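Local coordinates for 5-formaminoimidazole-4-carboxamide-1-(beta)-D-ribofuranosyl 5'-monophosphate synthetase (Methanocaldococcus jannaschii, PDB 2R7L), which catalyses the ATP- and formate-dependent formylation of AICAR to FAICAR, a folate-independent step of purine biosynthesis, as a homohexameric ATP-grasp ligase, at residues 152-157 with 196-201; 205-211 with 294-300. All coordinates share one frame; numbering follows the deposited sequence.

The two contacts pair strands of two different antiparallel sheets, both part of the ATP-grasp fold, and their centres lie about 19 Å apart with ATP touching each. Contact 1 joins the inner strands 153-156 and 197-200 of a four-stranded sheet; contact 2 joins strands 205-214 and 292-300 of a five-stranded sheet nearer the centre of the chain. They come in series: contact 1 closes at Tyr201, and strand 205-214 is the next strand in the chain. The nucleotide thus lies between two sheets, as in other ATP-grasp enzymes. Contact 1 supplies adenine and alpha-phosphate ligands, contact 2 a beta-phosphate ligand and an apolar wall for adenine. Both also touch the second subunit.

Contact 1 (152-157 with 196-201); sequences TVIVKF and AHIEEY. With ATP (adenosine-5'-triphosphate), chain E.
Lys156 and Glu199 meet over the nucleotide-binding face of an antiparallel ATP-grasp sheet, whose strands 153-156 and 197-200 run at 154° to each other. Backbone evidence for the pairing is regular: Ile154 with Glu199 and Lys156 with His197 are hydrogen-bonded pairs, and Tyr201 N adds a bond to Thr152 O. Strands 142-143 and 167-169 flank the two.

Among the apolar contacts, Val153 CB touches Ile198 CG2 at 3.8 Å, Val155 CG1 reaches Ala196 CB and Ile198 CG1, and Phe175 of helix 172-184 covers Val155 and Ile198. On the nucleotide side, Ile154 CD1 packs on one face of the base, 3.7 Å from ATP N9, while the Tyr201 ring sets one face against the base's rim; ATP C2 sits centrally above that face, 3.6 Å from the plane of the Tyr201 ring.

Two donors, Lys156 NZ and ATP N6, share Glu199 OE2. Lys156, extended beyond CG, crosses Glu199 and brings NZ to OE2 at 2.8 Å, from above the carboxylate plane (55° out of it), in a salt bridge. ATP N6 donates to the same OE2, and also to Glu200 O. An alanine at Glu199 would probably leave the Lys156 ammonium without its anionic mate and ATP N6 with one acceptor fewer. Lys156 NZ also donates to ATP O1A at 2.9 Å and to ATP N7 at 2.8 Å.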
loop_
_atom_site.group_PDB
_atom_site.type_symbol
_atom_site.label_atom_id
_atom_site.label_comp_id
_atom_site.label_asym_id
_atom_site.label_seq_id
_atom_site.Cartn_x
_atom_site.Cartn_y
_atom_site.Cartn_z
ATOM N N THR A 152 -8.062 -51.353 -1.086
ATOM C CA THR A 152 -8.850 -50.420 -1.867
ATOM C C THR A 152 -7.937 -49.754 -2.891
ATOM O O THR A 152 -6.810 -49.358 -2.579
ATOM C CB THR A 152 -9.558 -49.380 -0.977
ATOM O OG1 THR A 152 -10.307 -50.063 0.033
ATOM C CG2 THR A 152 -10.514 -48.523 -1.796
ATOM N N VAL A 153 -8.409 -49.668 -4.126
ATOM C CA VAL A 153 -7.611 -49.081 -5.182
ATOM C C VAL A 153 -8.439 -48.081 -5.963
ATOM O O VAL A 153 -9.673 -48.136 -5.947
ATOM C CB VAL A 153 -7.050 -50.151 -6.159
ATOM C CG1 VAL A 153 -6.049 -51.054 -5.458
ATOM C CG2 VAL A 153 -8.172 -50.963 -6.777
ATOM N N ILE A 154 -7.756 -47.159 -6.637
ATOM C CA ILE A 154 -8.415 -46.298 -7.605
ATOM C C ILE A 154 -7.910 -46.694 -8.985
ATOM O O ILE A 154 -6.736 -47.036 -9.153
ATOM C CB ILE A 154 -8.171 -44.787 -7.315
ATOM C CG1 ILE A 154 -8.954 -43.905 -8.297
ATOM C CG2 ILE A 154 -6.693 -44.467 -7.350
ATOM C CD1 ILE A 154 -9.072 -42.446 -7.861
ATOM N N VAL A 155 -8.800 -46.678 -9.967
ATOM C CA VAL A 155 -8.428 -47.103 -11.307
ATOM C C VAL A 155 -8.610 -45.967 -12.303
ATOM O O VAL A 155 -9.711 -45.436 -12.459
ATOM C CB VAL A 155 -9.227 -48.350 -11.765
ATOM C CG1 VAL A 155 -8.638 -48.899 -13.048
ATOM C CG2 VAL A 155 -9.208 -49.420 -10.678
ATOM N N LYS A 156 -7.515 -45.617 -12.975
ATOM C CA LYS A 156 -7.473 -44.475 -13.883
ATOM C C LYS A 156 -7.290 -44.904 -15.341
ATOM O O LYS A 156 -6.725 -45.962 -15.620
ATOM C CB LYS A 156 -6.338 -43.533 -13.472
ATOM C CG LYS A 156 -6.422 -43.059 -12.032
ATOM C CD LYS A 156 -5.173 -42.297 -11.629
ATOM C CE LYS A 156 -5.348 -41.656 -10.261
ATOM N NZ LYS A 156 -4.076 -41.091 -9.713
ATOM N N PHE A 157 -7.769 -44.070 -16.262
ATOM C CA PHE A 157 -7.662 -44.347 -17.693
ATOM C C PHE A 157 -7.214 -43.108 -18.467
ATOM O O PHE A 157 -6.057 -43.001 -18.881
ATOM C CB PHE A 157 -9.001 -44.850 -18.239
ATOM C CG PHE A 157 -9.596 -45.976 -17.440
ATOM C CD1 PHE A 157 -10.436 -45.717 -16.369
ATOM C CD2 PHE A 157 -9.315 -47.293 -17.757
ATOM C CE1 PHE A 157 -10.983 -46.751 -15.627
ATOM C CE2 PHE A 157 -9.860 -48.332 -17.022
ATOM C CZ PHE A 157 -10.694 -48.060 -15.954
ATOM N N ALA A 196 -5.767 -50.036 -18.193
ATOM C CA ALA A 196 -6.135 -49.433 -16.920
ATOM C C ALA A 196 -4.931 -49.295 -15.999
ATOM O O ALA A 196 -4.099 -50.200 -15.911
ATOM C CB ALA A 196 -7.216 -50.257 -16.244
ATOM N N HIS A 197 -4.838 -48.156 -15.321
ATOM C CA HIS A 197 -3.815 -47.958 -14.307
ATOM C C HIS A 197 -4.434 -48.094 -12.918
ATOM O O HIS A 197 -5.332 -47.338 -12.548
ATOM C CB HIS A 197 -3.134 -46.596 -14.469
ATOM C CG HIS A 197 -2.114 -46.302 -13.412
ATOM N ND1 HIS A 197 -0.829 -46.801 -13.457
ATOM C CD2 HIS A 197 -2.190 -45.563 -12.279
ATOM C CE1 HIS A 197 -0.159 -46.381 -12.399
ATOM N NE2 HIS A 197 -0.961 -45.628 -11.667
ATOM N N ILE A 198 -3.943 -49.065 -12.157
ATOM C CA ILE A 198 -4.497 -49.388 -10.852
ATOM C C ILE A 198 -3.497 -49.024 -9.779
ATOM O O ILE A 198 -2.360 -49.499 -9.808
ATOM C CB ILE A 198 -4.794 -50.907 -10.735
ATOM C CG1 ILE A 198 -5.614 -51.391 -11.936
ATOM C CG2 ILE A 198 -5.486 -51.232 -9.411
ATOM C CD1 ILE A 198 -5.770 -52.899 -12.012
ATOM N N GLU A 199 -3.908 -48.186 -8.829
ATOM C CA GLU A 199 -3.024 -47.848 -7.717
ATOM C C GLU A 199 -3.748 -47.775 -6.385
ATOM O O GLU A 199 -4.966 -47.605 -6.320
ATOM C CB GLU A 199 -2.270 -46.530 -7.976
ATOM C CG GLU A 199 -3.175 -45.318 -8.202
ATOM C CD GLU A 199 -2.400 -44.007 -8.311
ATOM O OE1 GLU A 199 -1.236 -44.029 -8.767
ATOM O OE2 GLU A 199 -2.958 -42.951 -7.941
ATOM N N GLU A 200 -2.969 -47.899 -5.323
ATOM C CA GLU A 200 -3.471 -47.775 -3.973
ATOM C C GLU A 200 -4.336 -46.526 -3.802
ATOM O O GLU A 200 -3.918 -45.420 -4.138
ATOM C CB GLU A 200 -2.286 -47.717 -3.014
ATOM C CG GLU A 200 -2.650 -47.369 -1.592
ATOM C CD GLU A 200 -1.431 -47.197 -0.724
ATOM O OE1 GLU A 200 -0.310 -47.118 -1.277
ATOM O OE2 GLU A 200 -1.593 -47.152 0.512
ATOM N N TYR A 201 -5.549 -46.704 -3.295
ATOM C CA TYR A 201 -6.365 -45.563 -2.919
ATOM C C TYR A 201 -5.785 -45.022 -1.617
ATOM O O TYR A 201 -5.811 -45.710 -0.592
ATOM C CB TYR A 201 -7.832 -45.967 -2.732
ATOM C CG TYR A 201 -8.755 -44.776 -2.620
ATOM C CD1 TYR A 201 -9.486 -44.338 -3.717
ATOM C CD2 TYR A 201 -8.876 -44.071 -1.424
ATOM C CE1 TYR A 201 -10.327 -43.241 -3.629
ATOM C CE2 TYR A 201 -9.718 -42.968 -1.321
ATOM C CZ TYR A 201 -10.435 -42.557 -2.431
ATOM O OH TYR A 201 -11.271 -41.468 -2.349
HETATM P PG ATP E . -6.253 -32.879 -12.635
HETATM O O1G ATP E . -5.402 -32.134 -13.640
HETATM O O2G ATP E . -5.812 -32.707 -11.195
HETATM O O3G ATP E . -7.737 -32.698 -12.850
HETATM P PB ATP E . -4.611 -35.210 -12.635
HETATM O O1B ATP E . -3.575 -34.203 -12.199
HETATM O O2B ATP E . -4.280 -36.131 -13.788
HETATM O O3B ATP E . -5.993 -34.443 -12.985
HETATM P PA ATP E . -5.589 -37.583 -11.333
HETATM O O1A ATP E . -4.479 -38.568 -11.077
HETATM O O2A ATP E . -6.527 -37.723 -12.501
HETATM O O3A ATP E . -4.951 -36.091 -11.323
HETATM O "O5'" ATP E . -6.480 -37.540 -10.002
HETATM C "C5'" ATP E . -7.792 -37.004 -10.057
HETATM C "C4'" ATP E . -8.381 -37.080 -8.658
HETATM O "O4'" ATP E . -8.568 -38.446 -8.269
HETATM C "C3'" ATP E . -7.468 -36.481 -7.603
HETATM O "O3'" ATP E . -7.660 -35.070 -7.466
HETATM C "C2'" ATP E . -7.862 -37.242 -6.352
HETATM O "O2'" ATP E . -8.990 -36.627 -5.731
HETATM C "C1'" ATP E . -8.280 -38.610 -6.876
HETATM N N9 ATP E . -7.120 -39.513 -6.751
HETATM C C8 ATP E . -6.147 -39.647 -7.672
HETATM N N7 ATP E . -5.214 -40.540 -7.262
HETATM C C5 ATP E . -5.600 -41.007 -6.059
HETATM C C6 ATP E . -5.073 -41.984 -5.081
HETATM N N6 ATP E . -3.917 -42.655 -5.308
HETATM N N1 ATP E . -5.779 -42.164 -3.947
HETATM C C2 ATP E . -6.929 -41.496 -3.705
HETATM N N3 ATP E . -7.466 -40.605 -4.554
HETATM C C4 ATP E . -6.852 -40.314 -5.720
#

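Contact 2 (205-211 with 294-300). With ATP (adenosine-5'-triphosphate), chain E.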
loop_
_atom_site.group_PDB
_atom_site.type_symbol
_atom_site.label_atom_id
_atom_site.label_comp_id
_atom_site.label_asym_id
_atom_site.label_seq_id
_atom_site.Cartn_x
_atom_site.Cartn_y
_atom_site.Cartn_z
ATOM N N THR A 205 -5.913 -36.173 3.334
ATOM C CA THR A 205 -6.266 -34.806 3.001
ATOM C C THR A 205 -5.446 -34.321 1.804
ATOM O O THR A 205 -4.234 -34.511 1.758
ATOM C CB THR A 205 -6.053 -33.895 4.217
ATOM O OG1 THR A 205 -4.874 -34.303 4.924
ATOM C CG2 THR A 205 -7.224 -33.999 5.162
ATOM N N ASN A 206 -6.120 -33.715 0.831
ATOM C CA ASN A 206 -5.469 -33.202 -0.368
ATOM C C ASN A 206 -4.740 -31.869 -0.166
ATOM O O ASN A 206 -5.321 -30.876 0.294
ATOM C CB ASN A 206 -6.491 -33.045 -1.488
ATOM C CG ASN A 206 -5.863 -32.607 -2.803
ATOM O OD1 ASN A 206 -6.483 -31.881 -3.569
ATOM N ND2 ASN A 206 -4.639 -33.060 -3.075
ATOM N N PHE A 207 -3.461 -31.867 -0.515
ATOM C CA PHE A 207 -2.656 -30.652 -0.566
ATOM C C PHE A 207 -1.942 -30.651 -1.898
ATOM O O PHE A 207 -1.030 -31.443 -2.107
ATOM C CB PHE A 207 -1.604 -30.665 0.542
ATOM C CG PHE A 207 -2.180 -30.600 1.927
ATOM C CD1 PHE A 207 -2.477 -29.379 2.510
ATOM C CD2 PHE A 207 -2.410 -31.763 2.653
ATOM C CE1 PHE A 207 -3.000 -29.313 3.795
ATOM C CE2 PHE A 207 -2.935 -31.706 3.930
ATOM C CZ PHE A 207 -3.236 -30.468 4.501
ATOM N N CYS A 208 -2.390 -29.797 -2.814
ATOM C CA CYS A 208 -1.650 -29.540 -4.036
ATOM C C CYS A 208 -0.682 -28.397 -3.742
ATOM O O CYS A 208 -1.087 -27.253 -3.555
ATOM C CB CYS A 208 -2.595 -29.201 -5.189
ATOM S SG CYS A 208 -3.904 -30.460 -5.474
ATOM N N ILE A 209 0.601 -28.729 -3.672
ATOM C CA ILE A 209 1.625 -27.803 -3.210
ATOM C C ILE A 209 2.334 -27.135 -4.381
ATOM O O ILE A 209 2.926 -27.802 -5.240
ATOM C CB ILE A 209 2.640 -28.532 -2.310
ATOM C CG1 ILE A 209 1.894 -29.249 -1.173
ATOM C CG2 ILE A 209 3.663 -27.554 -1.758
ATOM C CD1 ILE A 209 2.654 -30.411 -0.543
ATOM N N HIS A 210 2.261 -25.810 -4.423
ATOM C CA HIS A 210 2.832 -25.068 -5.539
ATOM C C HIS A 210 4.197 -24.486 -5.172
ATOM O O HIS A 210 4.314 -23.623 -4.293
ATOM C CB HIS A 210 1.851 -24.002 -6.030
ATOM C CG HIS A 210 0.462 -24.526 -6.244
ATOM N ND1 HIS A 210 0.046 -25.072 -7.440
ATOM C CD2 HIS A 210 -0.601 -24.602 -5.408
ATOM C CE1 HIS A 210 -1.213 -25.457 -7.333
ATOM N NE2 HIS A 210 -1.630 -25.178 -6.111
ATOM N N TYR A 211 5.233 -24.993 -5.830
ATOM C CA TYR A 211 6.597 -24.542 -5.572
ATOM C C TYR A 211 7.081 -23.643 -6.710
ATOM O O TYR A 211 6.491 -23.611 -7.790
ATOM C CB TYR A 211 7.570 -25.724 -5.471
ATOM C CG TYR A 211 7.264 -26.800 -4.449
ATOM C CD1 TYR A 211 7.967 -26.861 -3.256
ATOM C CD2 TYR A 211 6.311 -27.788 -4.703
ATOM C CE1 TYR A 211 7.718 -27.858 -2.327
ATOM C CE2 TYR A 211 6.047 -28.786 -3.776
ATOM C CZ TYR A 211 6.762 -28.816 -2.596
ATOM O OH TYR A 211 6.518 -29.789 -1.671
ATOM N N PHE A 294 6.388 -25.480 -10.241
ATOM C CA PHE A 294 6.038 -26.901 -10.268
ATOM C C PHE A 294 5.183 -27.267 -9.064
ATOM O O PHE A 294 5.251 -26.620 -8.014
ATOM C CB PHE A 294 7.273 -27.809 -10.370
ATOM C CG PHE A 294 8.121 -27.853 -9.126
ATOM C CD1 PHE A 294 7.881 -28.797 -8.140
ATOM C CD2 PHE A 294 9.185 -26.981 -8.964
ATOM C CE1 PHE A 294 8.672 -28.859 -7.000
ATOM C CE2 PHE A 294 9.986 -27.038 -7.822
ATOM C CZ PHE A 294 9.728 -27.981 -6.845
ATOM N N CYS A 295 4.380 -28.310 -9.232
ATOM C CA CYS A 295 3.364 -28.673 -8.253
ATOM C C CYS A 295 3.461 -30.148 -7.886
ATOM O O CYS A 295 3.590 -31.006 -8.768
ATOM C CB CYS A 295 1.985 -28.378 -8.842
ATOM S SG CYS A 295 0.579 -28.844 -7.814
ATOM N N LEU A 296 3.424 -30.433 -6.589
ATOM C CA LEU A 296 3.234 -31.801 -6.103
ATOM C C LEU A 296 1.798 -31.953 -5.616
ATOM O O LEU A 296 1.371 -31.258 -4.689
ATOM C CB LEU A 296 4.206 -32.136 -4.966
ATOM C CG LEU A 296 5.689 -32.227 -5.348
ATOM C CD1 LEU A 296 6.496 -32.732 -4.189
ATOM C CD2 LEU A 296 5.896 -33.110 -6.563
ATOM N N GLN A 297 1.054 -32.852 -6.248
ATOM C CA GLN A 297 -0.331 -33.112 -5.860
ATOM C C GLN A 297 -0.359 -34.306 -4.923
ATOM O O GLN A 297 -0.116 -35.435 -5.332
ATOM C CB GLN A 297 -1.186 -33.380 -7.090
ATOM C CG GLN A 297 -1.227 -32.213 -8.047
ATOM C CD GLN A 297 -1.525 -32.634 -9.456
ATOM O OE1 GLN A 297 -0.642 -32.630 -10.312
ATOM N NE2 GLN A 297 -2.775 -33.015 -9.714
ATOM N N SER A 298 -0.647 -34.058 -3.656
ATOM C CA SER A 298 -0.438 -35.083 -2.653
ATOM C C SER A 298 -1.637 -35.350 -1.753
ATOM O O SER A 298 -2.627 -34.616 -1.768
ATOM C CB SER A 298 0.775 -34.720 -1.805
ATOM O OG SER A 298 0.535 -33.535 -1.069
ATOM N N LEU A 299 -1.542 -36.425 -0.981
ATOM C CA LEU A 299 -2.543 -36.748 0.015
ATOM C C LEU A 299 -1.823 -37.039 1.312
ATOM O O LEU A 299 -0.851 -37.785 1.336
ATOM C CB LEU A 299 -3.393 -37.947 -0.420
ATOM C CG LEU A 299 -4.347 -37.677 -1.588
ATOM C CD1 LEU A 299 -4.771 -38.972 -2.290
ATOM C CD2 LEU A 299 -5.562 -36.889 -1.120
ATOM N N CYS A 300 -2.281 -36.413 2.386
ATOM C CA CYS A 300 -1.643 -36.581 3.675
ATOM C C CYS A 300 -2.377 -37.667 4.451
ATOM O O CYS A 300 -3.543 -37.504 4.808
ATOM C CB CYS A 300 -1.641 -35.263 4.461
ATOM S SG CYS A 300 -0.704 -35.355 6.006
HETATM P PG ATP E . -6.253 -32.879 -12.635
HETATM O O1G ATP E . -5.402 -32.134 -13.640
HETATM O O2G ATP E . -5.812 -32.707 -11.195
HETATM O O3G ATP E . -7.737 -32.698 -12.850
HETATM P PB ATP E . -4.611 -35.210 -12.635
HETATM O O1B ATP E . -3.575 -34.203 -12.199
HETATM O O2B ATP E . -4.280 -36.131 -13.788
HETATM O O3B ATP E . -5.993 -34.443 -12.985
HETATM P PA ATP E . -5.589 -37.583 -11.333
HETATM O O1A ATP E . -4.479 -38.568 -11.077
HETATM O O2A ATP E . -6.527 -37.723 -12.501
HETATM O O3A ATP E . -4.951 -36.091 -11.323
HETATM O "O5'" ATP E . -6.480 -37.540 -10.002
HETATM C "C5'" ATP E . -7.792 -37.004 -10.057
HETATM C "C4'" ATP E . -8.381 -37.080 -8.658
HETATM O "O4'" ATP E . -8.568 -38.446 -8.269
HETATM C "C3'" ATP E . -7.468 -36.481 -7.603
HETATM O "O3'" ATP E . -7.660 -35.070 -7.466
HETATM C "C2'" ATP E . -7.862 -37.242 -6.352
HETATM O "O2'" ATP E . -8.990 -36.627 -5.731
HETATM C "C1'" ATP E . -8.280 -38.610 -6.876
HETATM N N9 ATP E . -7.120 -39.513 -6.751
HETATM C C8 ATP E . -6.147 -39.647 -7.672
HETATM N N7 ATP E . -5.214 -40.540 -7.262
HETATM C C5 ATP E . -5.600 -41.007 -6.059
HETATM C C6 ATP E . -5.073 -41.984 -5.081
HETATM N N6 ATP E . -3.917 -42.655 -5.308
HETATM N N1 ATP E . -5.779 -42.164 -3.947
HETATM C C2 ATP E . -6.929 -41.496 -3.705
HETATM N N3 ATP E . -7.466 -40.605 -4.554
HETATM C C4 ATP E . -6.852 -40.314 -5.720
#
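Tyr211 lays its CB over one face of the Phe294 ring, 3.6 Å from the centroid, a CH-pi contact at one end of a seven-pair antiparallel ladder. Beyond CB, Tyr211 CG sits 3.6 Å from Phe294 CE1; the ring planes differ by only 7°, yet the rings are so offset that little of one lies over the other. Tyr211 CD2 lies 3.5 Å from Phe294 CE1, above the rim of that ring, CE2 packs on Leu296 CG at 3.8 Å, and the hydroxyl at the tip, beside Leu296 CD1, bonds to Val271 O. With chi1 at -56°, Tyr211 CG is anti to its own carbonyl carbon, which carries the ring across to Leu296. Helix 268-285 covers this apolar patch, touching Phe294 and Leu296.

Farther along, two carbonyls each take two donors. Ser298 O receives Phe207 N and also Asn206 ND2 at 2.9 Å, the acceptor lying in the amide plane of Asn206. Phe207 O receives Ser298 N and, in its carbonyl plane, Ser298 OG at 2.8 Å.

On the other face Gln297, a predicted magnesium ligand, donates from NE2 to ATP O1B at 2.9 Å (168° at the hydrogen), and Leu299 CD1 touches ATP C2. Tyr211, Phe294 and Leu296 thus pack against the helix, whereas Gln297 and Leu299 meet the nucleotide, one by a polar bond and one by apolar contact, consistent with one strand pair serving both core and active site.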